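Vacuolar protein sorting 29 (Cryptosporidium parvum, PDB 2A22) probably acts in vesicular protein transport as the VPS29 subunit of a retromer-like sorting complex, built on a calcineurin-like phosphoesterase fold. Local coordinates at residues A[114-128]-A[140-154]. Sequence-based numbering, arbitrary orientation.
Sequences FKIGLMHGNQVLPWD and LDCDILVTGHTHKLR
The backbone carbonyl of D128 is gripped end-on by R154, whose NH2 donates to D128 O at 3.0 Å while NH1 reaches the same oxygen at 3.3 Å, both with that oxygen in the guanidinium plane. The D128 carboxylate has further partners: T150 OG1 donates to D128 OD2 from above the carboxylate plane, and a water bridges D128 OD1 to T147 OG1 and G148 O. R154 NH2 also forms a salt bridge with D128 OD1 (3.4 Å), through charge alone, since that oxygen lies well out of the guanidinium plane. The loop ending at D128 and the turn through T150 follow two parallel neighbours in one sheet of the alpha-beta-beta-alpha sandwich, strands 114-119 and 144-147, joined through helix 130-140 as a beta-alpha-beta unit. Here G117 N bonds to I144 O at 2.7 Å and V146 N to G117 O, with I116 CG2 against V146 CG2 on one face of the sheet. At the strand starts, D143 OD2 accepts a hydrogen bond from K115 N at 2.9 Å, and K115 NZ forms a salt bridge with D141 OD2 (2.7 Å). Beyond the strand ends, H149 CG stands anti to its backbone nitrogen (chi1 -175°), which carries the ring between H120 and W127. H149 ND1 shares a hydrogen bond with H120 NE2 at 2.9 Å, the H149 edge meets the W127 face, and N122 CB covers one H149 face. With D87, both histidines may outline a vacant metal site, at a place consistent with the metal centre of metallophosphoesterases; H120 ND1 bonds T62 O.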
loop_
_atom_site.group_PDB
_atom_site.type_symbol
_atom_site.label_atom_id
_atom_site.label_comp_id
_atom_site.label_asym_id
_atom_site.label_seq_id
_atom_site.Cartn_x
_atom_site.Cartn_y
_atom_site.Cartn_z
ATOM N N PHE A 114 7.379 5.676 -13.674
ATOM C CA PHE A 114 6.733 4.381 -13.394
ATOM C C PHE A 114 5.207 4.398 -13.429
ATOM O O PHE A 114 4.577 5.291 -12.873
ATOM C CB PHE A 114 7.258 3.797 -12.067
ATOM C CG PHE A 114 8.734 3.612 -12.071
ATOM C CD1 PHE A 114 9.293 2.431 -12.568
ATOM C CD2 PHE A 114 9.579 4.657 -11.673
ATOM C CE1 PHE A 114 10.686 2.272 -12.627
ATOM C CE2 PHE A 114 10.961 4.525 -11.731
ATOM C CZ PHE A 114 11.524 3.325 -12.220
ATOM N N LYS A 115 4.643 3.410 -14.111
ATOM C CA LYS A 115 3.210 3.137 -14.109
ATOM C C LYS A 115 3.010 2.169 -12.952
ATOM O O LYS A 115 3.615 1.082 -12.906
ATOM C CB LYS A 115 2.819 2.458 -15.427
ATOM C CG LYS A 115 1.578 2.979 -16.114
ATOM C CD LYS A 115 1.568 2.527 -17.598
ATOM C CE LYS A 115 0.141 2.298 -18.155
ATOM N NZ LYS A 115 0.138 1.447 -19.415
ATOM N N ILE A 116 2.157 2.553 -12.015
ATOM C CA ILE A 116 1.968 1.750 -10.822
ATOM C C ILE A 116 0.528 1.239 -10.708
ATOM O O ILE A 116 -0.433 2.033 -10.683
ATOM C CB ILE A 116 2.421 2.526 -9.565
ATOM C CG1 ILE A 116 3.781 3.199 -9.862
ATOM C CG2 ILE A 116 2.444 1.591 -8.335
ATOM C CD1 ILE A 116 4.525 3.789 -8.659
ATOM N N GLY A 117 0.391 -0.086 -10.626
ATOM C CA GLY A 117 -0.912 -0.717 -10.429
ATOM C C GLY A 117 -1.175 -0.910 -8.944
ATOM O O GLY A 117 -0.258 -1.257 -8.191
ATOM N N LEU A 118 -2.421 -0.676 -8.536
ATOM C CA LEU A 118 -2.863 -0.761 -7.136
ATOM C C LEU A 118 -4.208 -1.505 -7.053
ATOM O O LEU A 118 -5.170 -1.127 -7.730
ATOM C CB LEU A 118 -3.046 0.635 -6.555
ATOM C CG LEU A 118 -3.613 0.704 -5.126
ATOM C CD1 LEU A 118 -2.552 0.215 -4.137
ATOM C CD2 LEU A 118 -4.025 2.158 -4.845
ATOM N N MET A 119 -4.254 -2.582 -6.268
ATOM C CA MET A 119 -5.484 -3.326 -6.087
ATOM C C MET A 119 -5.428 -4.089 -4.765
ATOM O O MET A 119 -4.357 -4.377 -4.289
ATOM C CB MET A 119 -5.740 -4.264 -7.278
ATOM C CG MET A 119 -4.649 -5.302 -7.533
ATOM S SD MET A 119 -5.119 -6.564 -8.773
ATOM C CE MET A 119 -6.894 -6.297 -8.820
ATOM N N HIS A 120 -6.579 -4.408 -4.175
ATOM C CA HIS A 120 -6.576 -5.053 -2.876
ATOM C C HIS A 120 -5.875 -6.428 -2.852
ATOM O O HIS A 120 -5.143 -6.734 -1.907
ATOM C CB HIS A 120 -7.984 -5.110 -2.243
ATOM C CG HIS A 120 -7.980 -5.730 -0.883
ATOM N ND1 HIS A 120 -7.340 -5.146 0.192
ATOM C CD2 HIS A 120 -8.458 -6.918 -0.443
ATOM C CE1 HIS A 120 -7.445 -5.942 1.244
ATOM N NE2 HIS A 120 -8.115 -7.026 0.885
ATOM N N GLY A 121 -6.089 -7.247 -3.876
ATOM C CA GLY A 121 -5.384 -8.527 -3.964
ATOM C C GLY A 121 -6.214 -9.782 -3.769
ATOM O O GLY A 121 -5.770 -10.891 -4.088
ATOM N N ASN A 122 -7.428 -9.620 -3.252
ATOM C CA ASN A 122 -8.301 -10.753 -3.042
ATOM C C ASN A 122 -8.797 -11.309 -4.375
ATOM O O ASN A 122 -9.219 -12.466 -4.447
ATOM C CB ASN A 122 -9.451 -10.387 -2.105
ATOM C CG ASN A 122 -10.401 -9.359 -2.703
ATOM O OD1 ASN A 122 -9.993 -8.340 -3.262
ATOM N ND2 ASN A 122 -11.680 -9.624 -2.568
ATOM N N GLN A 123 -8.708 -10.476 -5.420
ATOM C CA GLN A 123 -8.986 -10.862 -6.812
ATOM C C GLN A 123 -7.876 -11.698 -7.415
ATOM O O GLN A 123 -8.023 -12.188 -8.530
ATOM C CB GLN A 123 -9.137 -9.642 -7.730
ATOM C CG GLN A 123 -9.963 -8.458 -7.183
ATOM C CD GLN A 123 -9.126 -7.456 -6.386
ATOM O OE1 GLN A 123 -8.081 -7.807 -5.815
ATOM N NE2 GLN A 123 -9.598 -6.210 -6.325
ATOM N N VAL A 124 -6.749 -11.820 -6.716
ATOM C CA VAL A 124 -5.601 -12.598 -7.219
ATOM C C VAL A 124 -5.726 -14.039 -6.735
ATOM O O VAL A 124 -5.735 -14.288 -5.531
ATOM C CB VAL A 124 -4.243 -11.991 -6.763
ATOM C CG1 VAL A 124 -3.060 -12.863 -7.208
ATOM C CG2 VAL A 124 -4.090 -10.560 -7.279
ATOM N N LEU A 125 -5.835 -14.983 -7.669
ATOM C CA LEU A 125 -6.133 -16.381 -7.309
ATOM C C LEU A 125 -5.138 -17.386 -7.881
ATOM O O LEU A 125 -4.968 -17.469 -9.093
ATOM C CB LEU A 125 -7.568 -16.733 -7.706
ATOM C CG LEU A 125 -8.665 -15.807 -7.146
ATOM C CD1 LEU A 125 -10.003 -16.052 -7.839
ATOM C CD2 LEU A 125 -8.792 -15.933 -5.610
ATOM N N PRO A 126 -4.453 -18.142 -7.008
ATOM C CA PRO A 126 -4.534 -18.068 -5.542
ATOM C C PRO A 126 -3.854 -16.804 -5.028
ATOM O O PRO A 126 -3.004 -16.230 -5.724
ATOM C CB PRO A 126 -3.735 -19.286 -5.065
ATOM C CG PRO A 126 -3.361 -20.066 -6.305
ATOM C CD PRO A 126 -3.486 -19.154 -7.472
ATOM N N TRP A 127 -4.225 -16.388 -3.818
ATOM C CA TRP A 127 -3.679 -15.184 -3.199
ATOM C C TRP A 127 -2.155 -15.175 -3.136
ATOM O O TRP A 127 -1.536 -16.186 -2.806
ATOM C CB TRP A 127 -4.293 -14.985 -1.814
ATOM C CG TRP A 127 -5.785 -14.717 -1.870
ATOM C CD1 TRP A 127 -6.448 -13.966 -2.798
ATOM C CD2 TRP A 127 -6.780 -15.191 -0.954
ATOM N NE1 TRP A 127 -7.795 -13.943 -2.524
ATOM C CE2 TRP A 127 -8.028 -14.676 -1.390
ATOM C CE3 TRP A 127 -6.741 -15.999 0.188
ATOM C CZ2 TRP A 127 -9.236 -14.939 -0.716
ATOM C CZ3 TRP A 127 -7.938 -16.264 0.862
ATOM C CH2 TRP A 127 -9.172 -15.726 0.407
ATOM N N ASP A 128 -1.574 -14.031 -3.498
ATOM C CA ASP A 128 -0.127 -13.818 -3.521
ATOM C C ASP A 128 0.653 -14.717 -4.478
ATOM O O ASP A 128 1.882 -14.783 -4.397
ATOM C CB ASP A 128 0.469 -13.911 -2.097
ATOM C CG ASP A 128 0.443 -12.576 -1.361
ATOM O OD1 ASP A 128 0.283 -11.517 -2.012
ATOM O OD2 ASP A 128 0.591 -12.587 -0.123
ATOM N N LEU A 140 -3.032 -4.890 -16.051
ATOM C CA LEU A 140 -3.018 -3.469 -15.744
ATOM C C LEU A 140 -1.932 -2.768 -16.546
ATOM O O LEU A 140 -1.922 -1.548 -16.650
ATOM C CB LEU A 140 -2.840 -3.228 -14.236
ATOM C CG LEU A 140 -3.925 -3.803 -13.308
ATOM C CD1 LEU A 140 -3.622 -3.531 -11.828
ATOM C CD2 LEU A 140 -5.306 -3.269 -13.685
ATOM N N ASP A 141 -1.025 -3.547 -17.121
ATOM C CA ASP A 141 0.065 -2.989 -17.932
ATOM C C ASP A 141 0.912 -2.017 -17.122
ATOM O O ASP A 141 1.172 -0.881 -17.557
ATOM C CB ASP A 141 -0.476 -2.290 -19.198
ATOM C CG ASP A 141 0.629 -2.012 -20.217
ATOM O OD1 ASP A 141 1.340 -2.975 -20.582
ATOM O OD2 ASP A 141 0.800 -0.840 -20.632
ATOM N N CYS A 142 1.317 -2.449 -15.928
ATOM C CA CYS A 142 2.072 -1.577 -15.030
ATOM C C CYS A 142 3.526 -2.046 -14.869
ATOM O O CYS A 142 3.846 -3.193 -15.172
ATOM C CB CYS A 142 1.338 -1.421 -13.684
ATOM S SG CYS A 142 1.063 -2.964 -12.836
ATOM N N ASP A 143 4.405 -1.137 -14.448
ATOM C CA ASP A 143 5.793 -1.473 -14.113
ATOM C C ASP A 143 5.935 -1.984 -12.689
ATOM O O ASP A 143 6.824 -2.763 -12.396
ATOM C CB ASP A 143 6.687 -0.246 -14.277
ATOM C CG ASP A 143 6.569 0.354 -15.642
ATOM O OD1 ASP A 143 6.819 -0.376 -16.612
ATOM O OD2 ASP A 143 6.194 1.533 -15.755
ATOM N N ILE A 144 5.072 -1.507 -11.795
ATOM C CA ILE A 144 5.100 -1.900 -10.386
ATOM C C ILE A 144 3.669 -2.207 -9.982
ATOM O O ILE A 144 2.738 -1.427 -10.259
ATOM C CB ILE A 144 5.689 -0.782 -9.462
ATOM C CG1 ILE A 144 7.105 -0.362 -9.911
ATOM C CG2 ILE A 144 5.666 -1.231 -7.975
ATOM C CD1 ILE A 144 7.657 0.929 -9.230
ATOM N N LEU A 145 3.479 -3.357 -9.362
ATOM C CA LEU A 145 2.154 -3.722 -8.866
ATOM C C LEU A 145 2.112 -3.768 -7.333
ATOM O O LEU A 145 2.890 -4.495 -6.691
ATOM C CB LEU A 145 1.714 -5.064 -9.448
ATOM C CG LEU A 145 0.357 -5.601 -8.985
ATOM C CD1 LEU A 145 -0.826 -4.714 -9.494
ATOM C CD2 LEU A 145 0.155 -7.047 -9.447
ATOM N N VAL A 146 1.164 -3.018 -6.763
ATOM C CA VAL A 146 0.974 -2.966 -5.308
ATOM C C VAL A 146 -0.366 -3.607 -4.885
ATOM O O VAL A 146 -1.453 -3.138 -5.258
ATOM C CB VAL A 146 1.048 -1.507 -4.812
ATOM C CG1 VAL A 146 1.040 -1.453 -3.251
ATOM C CG2 VAL A 146 2.308 -0.812 -5.392
ATOM N N THR A 147 -0.280 -4.675 -4.103
ATOM C CA THR A 147 -1.475 -5.372 -3.628
ATOM C C THR A 147 -1.344 -5.643 -2.120
ATOM O O THR A 147 -0.237 -5.570 -1.558
ATOM C CB THR A 147 -1.673 -6.714 -4.373
ATOM O OG1 THR A 147 -0.595 -7.601 -4.038
ATOM C CG2 THR A 147 -1.690 -6.499 -5.902
ATOM N N GLY A 148 -2.468 -5.944 -1.464
ATOM C CA GLY A 148 -2.464 -6.268 -0.035
ATOM C C GLY A 148 -3.167 -7.581 0.255
ATOM O O GLY A 148 -2.794 -8.648 -0.268
ATOM N N HIS A 149 -4.182 -7.488 1.106
ATOM C CA HIS A 149 -5.083 -8.584 1.452
ATOM C C HIS A 149 -4.537 -9.683 2.366
ATOM O O HIS A 149 -5.187 -10.082 3.325
ATOM C CB HIS A 149 -5.769 -9.203 0.207
ATOM C CG HIS A 149 -6.774 -10.246 0.568
ATOM N ND1 HIS A 149 -7.964 -9.936 1.198
ATOM C CD2 HIS A 149 -6.731 -11.598 0.486
ATOM C CE1 HIS A 149 -8.629 -11.049 1.452
ATOM N NE2 HIS A 149 -7.905 -12.071 1.027
ATOM N N THR A 150 -3.339 -10.168 2.081
ATOM C CA THR A 150 -2.818 -11.361 2.762
ATOM C C THR A 150 -2.051 -11.100 4.071
ATOM O O THR A 150 -1.722 -12.047 4.799
ATOM C CB THR A 150 -1.919 -12.107 1.817
ATOM O OG1 THR A 150 -0.836 -11.244 1.434
ATOM C CG2 THR A 150 -2.716 -12.499 0.553
ATOM N N HIS A 151 -1.739 -9.827 4.350
ATOM C CA HIS A 151 -0.869 -9.430 5.494
ATOM C C HIS A 151 0.569 -9.945 5.405
ATOM O O HIS A 151 1.286 -9.962 6.404
ATOM C CB HIS A 151 -1.485 -9.816 6.874
ATOM C CG HIS A 151 -2.791 -9.131 7.176
ATOM N ND1 HIS A 151 -3.245 -8.927 8.464
ATOM C CD2 HIS A 151 -3.730 -8.597 6.358
ATOM C CE1 HIS A 151 -4.410 -8.313 8.423
ATOM N NE2 HIS A 151 -4.728 -8.100 7.158
ATOM N N LYS A 152 0.997 -10.332 4.211
ATOM C CA LYS A 152 2.340 -10.767 4.002
ATOM C C LYS A 152 3.152 -9.682 3.331
ATOM O O LYS A 152 3.033 -9.452 2.116
ATOM C CB LYS A 152 2.407 -12.037 3.154
ATOM C CG LYS A 152 3.811 -12.684 3.241
ATOM C CD LYS A 152 3.998 -13.863 2.306
ATOM C CE LYS A 152 5.184 -14.727 2.823
ATOM N NZ LYS A 152 5.547 -15.885 1.933
ATOM N N LEU A 153 4.002 -9.055 4.137
ATOM C CA LEU A 153 4.969 -8.077 3.678
ATOM C C LEU A 153 5.888 -8.727 2.648
ATOM O O LEU A 153 6.462 -9.797 2.897
ATOM C CB LEU A 153 5.772 -7.581 4.875
ATOM C CG LEU A 153 6.717 -6.379 4.824
ATOM C CD1 LEU A 153 6.035 -5.109 4.298
ATOM C CD2 LEU A 153 7.296 -6.187 6.235
ATOM N N ARG A 154 5.987 -8.114 1.473
ATOM C CA ARG A 154 6.803 -8.703 0.422
ATOM C C ARG A 154 7.261 -7.725 -0.656
ATOM O O ARG A 154 6.519 -6.829 -1.066
ATOM C CB ARG A 154 6.074 -9.854 -0.261
ATOM C CG ARG A 154 7.006 -10.691 -1.143
ATOM C CD ARG A 154 6.329 -11.948 -1.656
ATOM N NE ARG A 154 5.096 -11.675 -2.395
ATOM C CZ ARG A 154 4.319 -12.614 -2.932
ATOM N NH1 ARG A 154 4.634 -13.898 -2.828
ATOM N NH2 ARG A 154 3.216 -12.271 -3.572
HETATM O O HOH W 1 -1.459 -9.552 -2.479
HETATM O O HOH W 2 2.805 -10.900 -0.148
#